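Local coordinates for protein DNA polymerase sliding clamp 2 (PDB 3LX2) that forms a ring-shaped homotrimer through which DNA passes and probably tethers the polymerase and other DNA-processing proteins to DNA during replication, at residues 27-32 / 69-74; 21-26 / 206-211; 74-79 / 111-116. All blocks are in the same frame, centred on the assembly; numbering follows the deposited sequence.

From the N terminus, helix 10-21 leads into residues 21-26, which open contact 2, the longest of the three loops. Strand 26-31 follows at once, and contact 1 (27-32 with 69-74) closes a loop when strand 67-72 comes back beside it. K74, shared by contacts 1 and 3, marks the hand-over: helix 73-80 has just begun, and contact 3 (74-79 with 111-116) closes the next loop against strand 108-114. Contacts 1 and 3 thus run in series, and both nest inside contact 2, completed when 206-211 arrives from the second domain. Contacts 1 and 3 tie together parts of the N-terminal half, whereas contact 2 joins it to the C-terminal domain.

Contact 1: 27-32 / 69-74; sequences AVFQVN and IAFDLK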
loop_
_atom_site.group_PDB
_atom_site.type_symbol
_atom_site.label_atom_id
_atom_site.label_comp_id
_atom_site.label_asym_id
_atom_site.label_seq_id
_atom_site.Cartn_x
_atom_site.Cartn_y
_atom_site.Cartn_z
ATOM N N ALA A 27 14.507 -22.252 -12.829
ATOM C CA ALA A 27 14.587 -23.430 -12.005
ATOM C C ALA A 27 14.307 -24.710 -12.758
ATOM O O ALA A 27 13.465 -24.764 -13.644
ATOM C CB ALA A 27 13.696 -23.291 -10.869
ATOM N N VAL A 28 15.062 -25.736 -12.405
ATOM C CA VAL A 28 14.821 -27.067 -12.884
ATOM C C VAL A 28 13.989 -27.910 -11.923
ATOM O O VAL A 28 14.413 -28.244 -10.825
ATOM C CB VAL A 28 16.175 -27.781 -13.108
ATOM C CG1 VAL A 28 15.957 -29.218 -13.664
ATOM C CG2 VAL A 28 17.094 -26.921 -14.029
ATOM N N PHE A 29 12.822 -28.325 -12.366
ATOM C CA PHE A 29 11.984 -29.156 -11.529
ATOM C C PHE A 29 12.103 -30.602 -11.948
ATOM O O PHE A 29 11.720 -30.977 -13.037
ATOM C CB PHE A 29 10.542 -28.676 -11.598
ATOM C CG PHE A 29 10.178 -27.652 -10.537
ATOM C CD1 PHE A 29 11.150 -27.070 -9.727
ATOM C CD2 PHE A 29 8.847 -27.272 -10.343
ATOM C CE1 PHE A 29 10.823 -26.140 -8.764
ATOM C CE2 PHE A 29 8.525 -26.324 -9.379
ATOM C CZ PHE A 29 9.526 -25.769 -8.583
ATOM N N GLN A 30 12.660 -31.427 -11.084
ATOM C CA GLN A 30 12.583 -32.839 -11.365
ATOM C C GLN A 30 11.215 -33.373 -10.946
ATOM O O GLN A 30 10.899 -33.487 -9.769
ATOM C CB GLN A 30 13.700 -33.627 -10.708
ATOM C CG GLN A 30 13.684 -35.122 -11.073
ATOM C CD GLN A 30 14.164 -35.367 -12.511
ATOM O OE1 GLN A 30 15.172 -34.755 -12.963
ATOM N NE2 GLN A 30 13.438 -36.246 -13.248
ATOM N N VAL A 31 10.422 -33.703 -11.952
ATOM C CA VAL A 31 9.111 -34.235 -11.729
ATOM C C VAL A 31 9.146 -35.754 -11.750
ATOM O O VAL A 31 9.252 -36.355 -12.829
ATOM C CB VAL A 31 8.138 -33.764 -12.808
ATOM C CG1 VAL A 31 6.759 -34.097 -12.406
ATOM C CG2 VAL A 31 8.295 -32.300 -13.069
ATOM N N ASN A 32 9.009 -36.363 -10.570
ATOM C CA ASN A 32 9.001 -37.820 -10.422
ATOM C C ASN A 32 7.685 -38.404 -9.988
ATOM O O ASN A 32 6.747 -37.671 -9.640
ATOM C CB ASN A 32 10.024 -38.236 -9.394
ATOM C CG ASN A 32 11.363 -37.810 -9.767
ATOM O OD1 ASN A 32 11.642 -37.656 -10.965
ATOM N ND2 ASN A 32 12.218 -37.554 -8.775
ATOM N N ILE A 69 11.766 -30.605 -15.936
ATOM C CA ILE A 69 11.384 -29.418 -16.696
ATOM C C ILE A 69 12.069 -28.192 -16.131
ATOM O O ILE A 69 12.430 -28.146 -14.941
ATOM C CB ILE A 69 9.871 -29.163 -16.696
ATOM C CG1 ILE A 69 9.309 -29.315 -15.286
ATOM C CG2 ILE A 69 9.168 -30.083 -17.705
ATOM C CD1 ILE A 69 7.851 -28.946 -15.173
ATOM N N ALA A 70 12.229 -27.182 -16.966
ATOM C CA ALA A 70 12.946 -25.999 -16.588
ATOM C C ALA A 70 12.244 -24.797 -17.201
ATOM O O ALA A 70 11.760 -24.855 -18.329
ATOM C CB ALA A 70 14.420 -26.089 -17.078
ATOM N N PHE A 71 12.172 -23.703 -16.460
ATOM C CA PHE A 71 11.436 -22.555 -16.972
ATOM C C PHE A 71 11.834 -21.281 -16.259
ATOM O O PHE A 71 12.495 -21.306 -15.229
ATOM C CB PHE A 71 9.923 -22.797 -16.862
ATOM C CG PHE A 71 9.534 -23.389 -15.559
ATOM C CD1 PHE A 71 9.249 -22.574 -14.481
ATOM C CD2 PHE A 71 9.520 -24.764 -15.389
ATOM C CE1 PHE A 71 8.938 -23.126 -13.252
ATOM C CE2 PHE A 71 9.205 -25.320 -14.178
ATOM C CZ PHE A 71 8.898 -24.496 -13.106
ATOM N N ASP A 72 11.409 -20.158 -16.810
ATOM C CA ASP A 72 11.839 -18.905 -16.262
ATOM C C ASP A 72 11.062 -18.577 -14.959
ATOM O O ASP A 72 9.828 -18.534 -14.953
ATOM C CB ASP A 72 11.737 -17.825 -17.306
ATOM C CG ASP A 72 12.458 -16.630 -16.899
ATOM O OD1 ASP A 72 13.669 -16.709 -16.629
ATOM O OD2 ASP A 72 11.819 -15.589 -16.818
ATOM N N LEU A 73 11.804 -18.379 -13.859
ATOM C CA LEU A 73 11.167 -18.283 -12.564
ATOM C C LEU A 73 10.287 -17.023 -12.519
ATOM O O LEU A 73 9.126 -17.056 -12.107
ATOM C CB LEU A 73 12.182 -18.360 -11.417
ATOM C CG LEU A 73 12.502 -19.706 -10.739
ATOM C CD1 LEU A 73 13.840 -19.735 -9.939
ATOM C CD2 LEU A 73 11.379 -20.176 -9.821
ATOM N N LYS A 74 10.822 -15.923 -13.017
ATOM C CA LYS A 74 10.098 -14.695 -12.997
ATOM C C LYS A 74 8.884 -14.757 -13.897
ATOM O O LYS A 74 7.956 -14.029 -13.665
ATOM C CB LYS A 74 11.011 -13.524 -13.391
ATOM C CG LYS A 74 10.288 -12.197 -13.465
ATOM C CD LYS A 74 11.138 -11.020 -14.016
ATOM C CE LYS A 74 12.225 -10.570 -13.043
ATOM N NZ LYS A 74 13.495 -11.290 -13.299
#
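With its CG set between the backbone N and the carbonyl carbon (chi1 44°), F71 swings its ring toward F29 on the neighbouring strand, and I69 adopts a similar first torsion that places CG1 beside F29 and V31. The two phenylalanines form a T-shaped pair, the edge of F71 directed at the face of F29. Their planes stand 87° apart, and the leading atom of the edge, F71 CZ, comes within 3.9 Å of F29 CD2. Beside this pair, I69 CG1 lies 3.9 Å from V31 CG2, so the branched chains extend the same apolar face. At its far end A27 CB meets L73 CD1 at 3.7 Å, where the second segment has already turned into a helix.

The backbone sets this alignment. Strands 27-31 and 69-72 are antiparallel, with A27 and F71, then F29 and I69, as hydrogen-bonded pairs. The tightest bond runs from F29 N to I69 O at 2.6 Å, whereas A27 N to F71 O is longer, at 3.3 Å. Between them V28 and A70 make the non-hydrogen-bonded pair; there A70 CA lies 3.2 Å from A27 O in a CA-H...O contact, while V28 CG2 and A70 CB touch on the other face of the sheet.

This is an antiparallel pair at the edge of the chain's long sheet: 67-72 is its outermost strand, passing through D72 at the N-cap straight into helix 73-80. Strand 35-41 continues the sheet beyond 26-31, and its I36 and M38 touch F29. F76 of the helix meets the F71 ring edge-to-face, and strand 3-7 supplies F3 and I5 against V31.

Contact 2: 21-26 / 206-211; sequences EKFFDE and EDILRS
K22 lies across D207 at about a right angle, its aliphatic chain passing the carboxylate before the amino end turns toward it. Bends at chi2 and chi4 fold the lysine this way: K22 CG stands 4.0 Å from D207 CG, and K22 NZ reaches D207 OD1 only at 3.7 Å, a long salt bridge. The same oxygen is held more firmly from within its own segment, by R210 NH1 at 2.7 Å, with OD1 in the guanidinium plane. K22 NZ and R210 NH1 therefore gather round one carboxylate oxygen, which probably offsets their like charge, and E206 adds a longer ion pair to R210.

In PCNA-fold proteins two similar domains are joined in each subunit, and their helices line the central channel. Here the turn after helix 10-21 of the first domain meets helix 202-209 of the second, and the charged network bridges them.

Beside the charges, F23 brings its CZ atom against two residues of that helix, meeting them obliquely. F23 CZ lies 3.5 Å from I208 CG1, the two side chains crossing at about a right angle, and 3.8 Å from D207 CB. The ring plane stands steeply, 76°, to the D207 carboxylate. I208 in turn rests on F242 and I244 of strand 238-244, while E206 forms a second salt bridge to K149.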
loop_
_atom_site.group_PDB
_atom_site.type_symbol
_atom_site.label_atom_id
_atom_site.label_comp_id
_atom_site.label_asym_id
_atom_site.label_seq_id
_atom_site.Cartn_x
_atom_site.Cartn_y
_atom_site.Cartn_z
ATOM N N GLU A 21 12.604 -17.148 -6.797
ATOM C CA GLU A 21 12.914 -16.155 -7.832
ATOM C C GLU A 21 13.913 -15.144 -7.287
ATOM O O GLU A 21 14.593 -14.447 -8.051
ATOM C CB GLU A 21 11.638 -15.464 -8.285
ATOM C CG GLU A 21 11.745 -14.574 -9.548
ATOM C CD GLU A 21 12.245 -13.208 -9.228
ATOM O OE1 GLU A 21 11.900 -12.716 -8.142
ATOM O OE2 GLU A 21 13.000 -12.614 -10.026
ATOM N N LYS A 22 14.000 -15.046 -5.968
ATOM C CA LYS A 22 14.882 -14.054 -5.377
ATOM C C LYS A 22 16.322 -14.406 -5.672
ATOM O O LYS A 22 17.107 -13.521 -5.776
ATOM C CB LYS A 22 14.676 -13.928 -3.853
ATOM C CG LYS A 22 13.377 -13.205 -3.452
ATOM C CD LYS A 22 13.313 -11.826 -4.126
ATOM C CE LYS A 22 11.957 -11.184 -3.970
ATOM N NZ LYS A 22 11.758 -10.807 -2.559
ATOM N N PHE A 23 16.628 -15.701 -5.853
ATOM C CA PHE A 23 18.008 -16.178 -5.994
ATOM C C PHE A 23 18.401 -16.710 -7.340
ATOM O O PHE A 23 19.595 -16.699 -7.660
ATOM C CB PHE A 23 18.310 -17.291 -4.976
ATOM C CG PHE A 23 18.044 -16.881 -3.572
ATOM C CD1 PHE A 23 18.953 -16.054 -2.898
ATOM C CD2 PHE A 23 16.863 -17.268 -2.930
ATOM C CE1 PHE A 23 18.708 -15.646 -1.573
ATOM C CE2 PHE A 23 16.616 -16.862 -1.613
ATOM C CZ PHE A 23 17.554 -16.046 -0.933
ATOM N N PHE A 24 17.419 -17.211 -8.091
ATOM C CA PHE A 24 17.637 -17.884 -9.361
ATOM C C PHE A 24 16.756 -17.341 -10.445
ATOM O O PHE A 24 15.614 -17.009 -10.214
ATOM C CB PHE A 24 17.375 -19.374 -9.229
ATOM C CG PHE A 24 17.846 -19.947 -7.937
ATOM C CD1 PHE A 24 19.212 -20.147 -7.707
ATOM C CD2 PHE A 24 16.950 -20.248 -6.946
ATOM C CE1 PHE A 24 19.651 -20.676 -6.491
ATOM C CE2 PHE A 24 17.373 -20.762 -5.752
ATOM C CZ PHE A 24 18.729 -20.970 -5.512
ATOM N N ASP A 25 17.292 -17.293 -11.653
ATOM C CA ASP A 25 16.562 -16.760 -12.784
ATOM C C ASP A 25 15.649 -17.862 -13.342
ATOM O O ASP A 25 14.587 -17.573 -13.889
ATOM C CB ASP A 25 17.544 -16.256 -13.858
ATOM C CG ASP A 25 18.573 -15.253 -13.295
ATOM O OD1 ASP A 25 18.181 -14.259 -12.652
ATOM O OD2 ASP A 25 19.803 -15.451 -13.501
ATOM N N GLU A 26 16.097 -19.106 -13.178
ATOM C CA GLU A 26 15.490 -20.258 -13.782
ATOM C C GLU A 26 15.517 -21.379 -12.786
ATOM O O GLU A 26 16.441 -21.468 -11.964
ATOM C CB GLU A 26 16.279 -20.723 -15.017
ATOM C CG GLU A 26 16.878 -19.577 -15.878
ATOM C CD GLU A 26 17.344 -20.057 -17.255
ATOM O OE1 GLU A 26 18.100 -21.089 -17.308
ATOM O OE2 GLU A 26 16.939 -19.403 -18.274
ATOM N N GLU A 206 16.782 -12.515 4.686
ATOM C CA GLU A 206 15.577 -11.741 4.634
ATOM C C GLU A 206 14.754 -12.161 3.412
ATOM O O GLU A 206 13.529 -12.153 3.451
ATOM C CB GLU A 206 15.952 -10.255 4.577
ATOM C CG GLU A 206 14.904 -9.340 3.913
ATOM C CD GLU A 206 15.207 -7.842 4.102
ATOM O OE1 GLU A 206 16.216 -7.346 3.495
ATOM O OE2 GLU A 206 14.417 -7.199 4.869
ATOM N N ASP A 207 15.430 -12.471 2.321
ATOM C CA ASP A 207 14.755 -12.964 1.122
ATOM C C ASP A 207 14.242 -14.404 1.280
ATOM O O ASP A 207 13.206 -14.766 0.717
ATOM C CB ASP A 207 15.659 -12.861 -0.113
ATOM C CG ASP A 207 15.674 -11.462 -0.735
ATOM O OD1 ASP A 207 14.775 -10.634 -0.459
ATOM O OD2 ASP A 207 16.585 -11.195 -1.548
ATOM N N ILE A 208 14.940 -15.203 2.074
ATOM C CA ILE A 208 14.515 -16.562 2.369
ATOM C C ILE A 208 13.225 -16.545 3.209
ATOM O O ILE A 208 12.309 -17.265 2.889
ATOM C CB ILE A 208 15.643 -17.367 3.092
ATOM C CG1 ILE A 208 16.864 -17.541 2.180
ATOM C CG2 ILE A 208 15.115 -18.711 3.681
ATOM C CD1 ILE A 208 18.085 -18.275 2.811
ATOM N N LEU A 209 13.184 -15.721 4.263
ATOM C CA LEU A 209 12.120 -15.672 5.297
ATOM C C LEU A 209 10.887 -14.848 4.932
ATOM O O LEU A 209 9.903 -14.864 5.648
ATOM C CB LEU A 209 12.689 -15.108 6.623
ATOM C CG LEU A 209 13.907 -15.821 7.285
ATOM C CD1 LEU A 209 14.651 -14.954 8.357
ATOM C CD2 LEU A 209 13.573 -17.258 7.830
ATOM N N ARG A 210 10.919 -14.117 3.830
ATOM C CA ARG A 210 9.790 -13.209 3.537
ATOM C C ARG A 210 8.455 -13.865 3.213
ATOM O O ARG A 210 7.437 -13.364 3.635
ATOM C CB ARG A 210 10.150 -12.198 2.473
ATOM C CG ARG A 210 9.098 -11.114 2.249
ATOM C CD ARG A 210 9.577 -10.110 1.147
ATOM N NE ARG A 210 10.547 -9.153 1.682
ATOM C CZ ARG A 210 11.841 -9.101 1.363
ATOM N NH1 ARG A 210 12.378 -9.959 0.491
ATOM N NH2 ARG A 210 12.602 -8.158 1.915
ATOM N N SER A 211 8.441 -14.961 2.466
ATOM C CA SER A 211 7.166 -15.683 2.184
ATOM C C SER A 211 6.463 -16.301 3.415
ATOM O O SER A 211 5.254 -16.243 3.515
ATOM C CB SER A 211 7.360 -16.791 1.147
ATOM O OG SER A 211 7.509 -16.252 -0.146
#

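Contact 3: 74-79 / 111-116; sequences KRFLKV and FKLPLI
V79 sits over the face of the F111 ring in a CH-pi contact: V79 CG2 lies 3.7 Å from the ring centroid and only 9° off its normal. The other methyl, V79 CG1, comes against F111 CD2 at 3.4 Å. With CG1 anti to the backbone N (chi1 169°) and CG2 beside it, both methyls are set against the ring. One turn earlier on the helix, F76 crosses L113 at about a right angle, F76 CD1 lying 3.8 Å from L113 CD1. The second leucine methyl, L113 CD2, touches V79 CG2 at 4.0 Å, so L113 fits beside both helix residues. At the margin, the R75 guanidinium presents a face to the P114 ring: P114 CD stands over the centre of the plane, and P114 CG is 3.5 Å from R75 NH1.

Further out, V101 of strand 98-104 touches F76, V79 and L113, and I17 of helix 10-21 also touches F76. What fixes R75 lies in the second subunit, where D172 makes a salt bridge with its NH2. The guanidinium is thereby held at the subunit boundary, and P114 itself packs on D172 of that subunit.

The 74-79 part of helix 73-80 and residues 111-114 of the strand run nearly antiparallel, at 171°, with the helix laid on the sheet. F111 and K112 also pair in antiparallel fashion with a strand of the second subunit, so that the strands of two subunits join into one continuous sheet, the arrangement by which PCNA subunits close into a toroid.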
loop_
_atom_site.group_PDB
_atom_site.type_symbol
_atom_site.label_atom_id
_atom_site.label_comp_id
_atom_site.label_asym_id
_atom_site.label_seq_id
_atom_site.Cartn_x
_atom_site.Cartn_y
_atom_site.Cartn_z
ATOM N N LYS A 74 10.822 -15.923 -13.017
ATOM C CA LYS A 74 10.098 -14.695 -12.997
ATOM C C LYS A 74 8.884 -14.757 -13.897
ATOM O O LYS A 74 7.956 -14.029 -13.665
ATOM C CB LYS A 74 11.011 -13.524 -13.391
ATOM C CG LYS A 74 10.288 -12.197 -13.465
ATOM C CD LYS A 74 11.138 -11.020 -14.016
ATOM C CE LYS A 74 12.225 -10.570 -13.043
ATOM N NZ LYS A 74 13.495 -11.290 -13.299
ATOM N N ARG A 75 8.878 -15.571 -14.952
ATOM C CA ARG A 75 7.690 -15.619 -15.832
ATOM C C ARG A 75 6.530 -16.322 -15.104
ATOM O O ARG A 75 5.369 -15.883 -15.133
ATOM C CB ARG A 75 8.000 -16.393 -17.102
ATOM C CG ARG A 75 8.121 -15.579 -18.367
ATOM C CD ARG A 75 8.173 -16.582 -19.529
ATOM N NE ARG A 75 7.320 -16.116 -20.615
ATOM C CZ ARG A 75 7.677 -15.994 -21.889
ATOM N NH1 ARG A 75 8.892 -16.348 -22.302
ATOM N NH2 ARG A 75 6.779 -15.548 -22.759
ATOM N N PHE A 76 6.888 -17.413 -14.457
ATOM C CA PHE A 76 5.999 -18.274 -13.752
ATOM C C PHE A 76 5.461 -17.551 -12.559
ATOM O O PHE A 76 4.310 -17.704 -12.214
ATOM C CB PHE A 76 6.806 -19.465 -13.258
ATOM C CG PHE A 76 5.989 -20.553 -12.646
ATOM C CD1 PHE A 76 4.726 -20.859 -13.141
ATOM C CD2 PHE A 76 6.505 -21.298 -11.597
ATOM C CE1 PHE A 76 3.974 -21.900 -12.592
ATOM C CE2 PHE A 76 5.745 -22.326 -11.021
ATOM C CZ PHE A 76 4.469 -22.627 -11.530
ATOM N N LEU A 77 6.306 -16.757 -11.932
ATOM C CA LEU A 77 5.917 -16.053 -10.719
ATOM C C LEU A 77 4.842 -15.032 -11.022
ATOM O O LEU A 77 3.876 -14.903 -10.253
ATOM C CB LEU A 77 7.103 -15.375 -10.022
ATOM C CG LEU A 77 6.731 -14.526 -8.786
ATOM C CD1 LEU A 77 6.053 -15.373 -7.719
ATOM C CD2 LEU A 77 8.002 -13.849 -8.246
ATOM N N LYS A 78 4.979 -14.337 -12.145
ATOM C CA LYS A 78 3.910 -13.388 -12.549
ATOM C C LYS A 78 2.529 -14.029 -12.734
ATOM O O LYS A 78 1.529 -13.439 -12.330
ATOM C CB LYS A 78 4.290 -12.559 -13.789
ATOM C CG LYS A 78 5.470 -11.660 -13.503
ATOM C CD LYS A 78 5.943 -10.930 -14.774
ATOM C CE LYS A 78 6.761 -9.687 -14.391
ATOM N NZ LYS A 78 6.831 -8.689 -15.539
ATOM N N VAL A 79 2.484 -15.220 -13.325
ATOM C CA VAL A 79 1.253 -15.954 -13.463
ATOM C C VAL A 79 0.721 -16.233 -12.093
ATOM O O VAL A 79 -0.473 -16.002 -11.822
ATOM C CB VAL A 79 1.453 -17.290 -14.133
ATOM C CG1 VAL A 79 0.212 -18.121 -14.003
ATOM C CG2 VAL A 79 1.846 -17.107 -15.618
ATOM N N PHE A 111 -2.543 -20.743 -18.812
ATOM C CA PHE A 111 -1.372 -20.190 -19.435
ATOM C C PHE A 111 -0.539 -21.293 -20.010
ATOM O O PHE A 111 -0.486 -22.410 -19.472
ATOM C CB PHE A 111 -0.483 -19.568 -18.363
ATOM C CG PHE A 111 -0.884 -18.224 -17.974
ATOM C CD1 PHE A 111 -0.485 -17.130 -18.734
ATOM C CD2 PHE A 111 -1.703 -18.023 -16.861
ATOM C CE1 PHE A 111 -0.896 -15.847 -18.382
ATOM C CE2 PHE A 111 -2.111 -16.764 -16.525
ATOM C CZ PHE A 111 -1.696 -15.674 -17.288
ATOM N N LYS A 112 0.181 -20.954 -21.062
ATOM C CA LYS A 112 1.255 -21.830 -21.547
ATOM C C LYS A 112 2.607 -21.119 -21.570
ATOM O O LYS A 112 2.751 -20.025 -22.169
ATOM C CB LYS A 112 0.917 -22.419 -22.895
ATOM C CG LYS A 112 0.098 -23.660 -22.735
ATOM C CD LYS A 112 -0.027 -24.449 -24.021
ATOM C CE LYS A 112 -1.095 -23.832 -24.885
ATOM N NZ LYS A 112 -1.660 -24.857 -25.803
ATOM N N LEU A 113 3.581 -21.742 -20.898
ATOM C CA LEU A 113 4.908 -21.127 -20.778
ATOM C C LEU A 113 5.969 -21.971 -21.442
ATOM O O LEU A 113 5.975 -23.187 -21.262
ATOM C CB LEU A 113 5.291 -20.907 -19.310
ATOM C CG LEU A 113 4.253 -20.447 -18.306
ATOM C CD1 LEU A 113 4.850 -20.661 -16.901
ATOM C CD2 LEU A 113 3.777 -18.991 -18.517
ATOM N N PRO A 114 6.891 -21.333 -22.172
ATOM C CA PRO A 114 7.898 -22.090 -22.951
ATOM C C PRO A 114 8.902 -22.694 -22.011
ATOM O O PRO A 114 9.352 -22.038 -21.093
ATOM C CB PRO A 114 8.552 -21.020 -23.804
ATOM C CG PRO A 114 8.489 -19.761 -22.929
ATOM C CD PRO A 114 7.182 -19.887 -22.151
ATOM N N LEU A 115 9.201 -23.956 -22.209
ATOM C CA LEU A 115 10.174 -24.645 -21.399
ATOM C C LEU A 115 11.543 -24.362 -21.937
ATOM O O LEU A 115 11.685 -23.958 -23.093
ATOM C CB LEU A 115 9.914 -26.135 -21.476
ATOM C CG LEU A 115 8.608 -26.508 -20.789
ATOM C CD1 LEU A 115 8.246 -27.943 -21.070
ATOM C CD2 LEU A 115 8.764 -26.223 -19.294
ATOM N N ILE A 116 12.559 -24.572 -21.106
ATOM C CA ILE A 116 13.924 -24.391 -21.572
ATOM C C ILE A 116 14.825 -25.568 -21.252
ATOM O O ILE A 116 14.409 -26.497 -20.555
ATOM C CB ILE A 116 14.565 -23.033 -21.133
ATOM C CG1 ILE A 116 14.906 -23.053 -19.655
ATOM C CG2 ILE A 116 13.689 -21.832 -21.585
ATOM C CD1 ILE A 116 15.117 -21.698 -19.068
#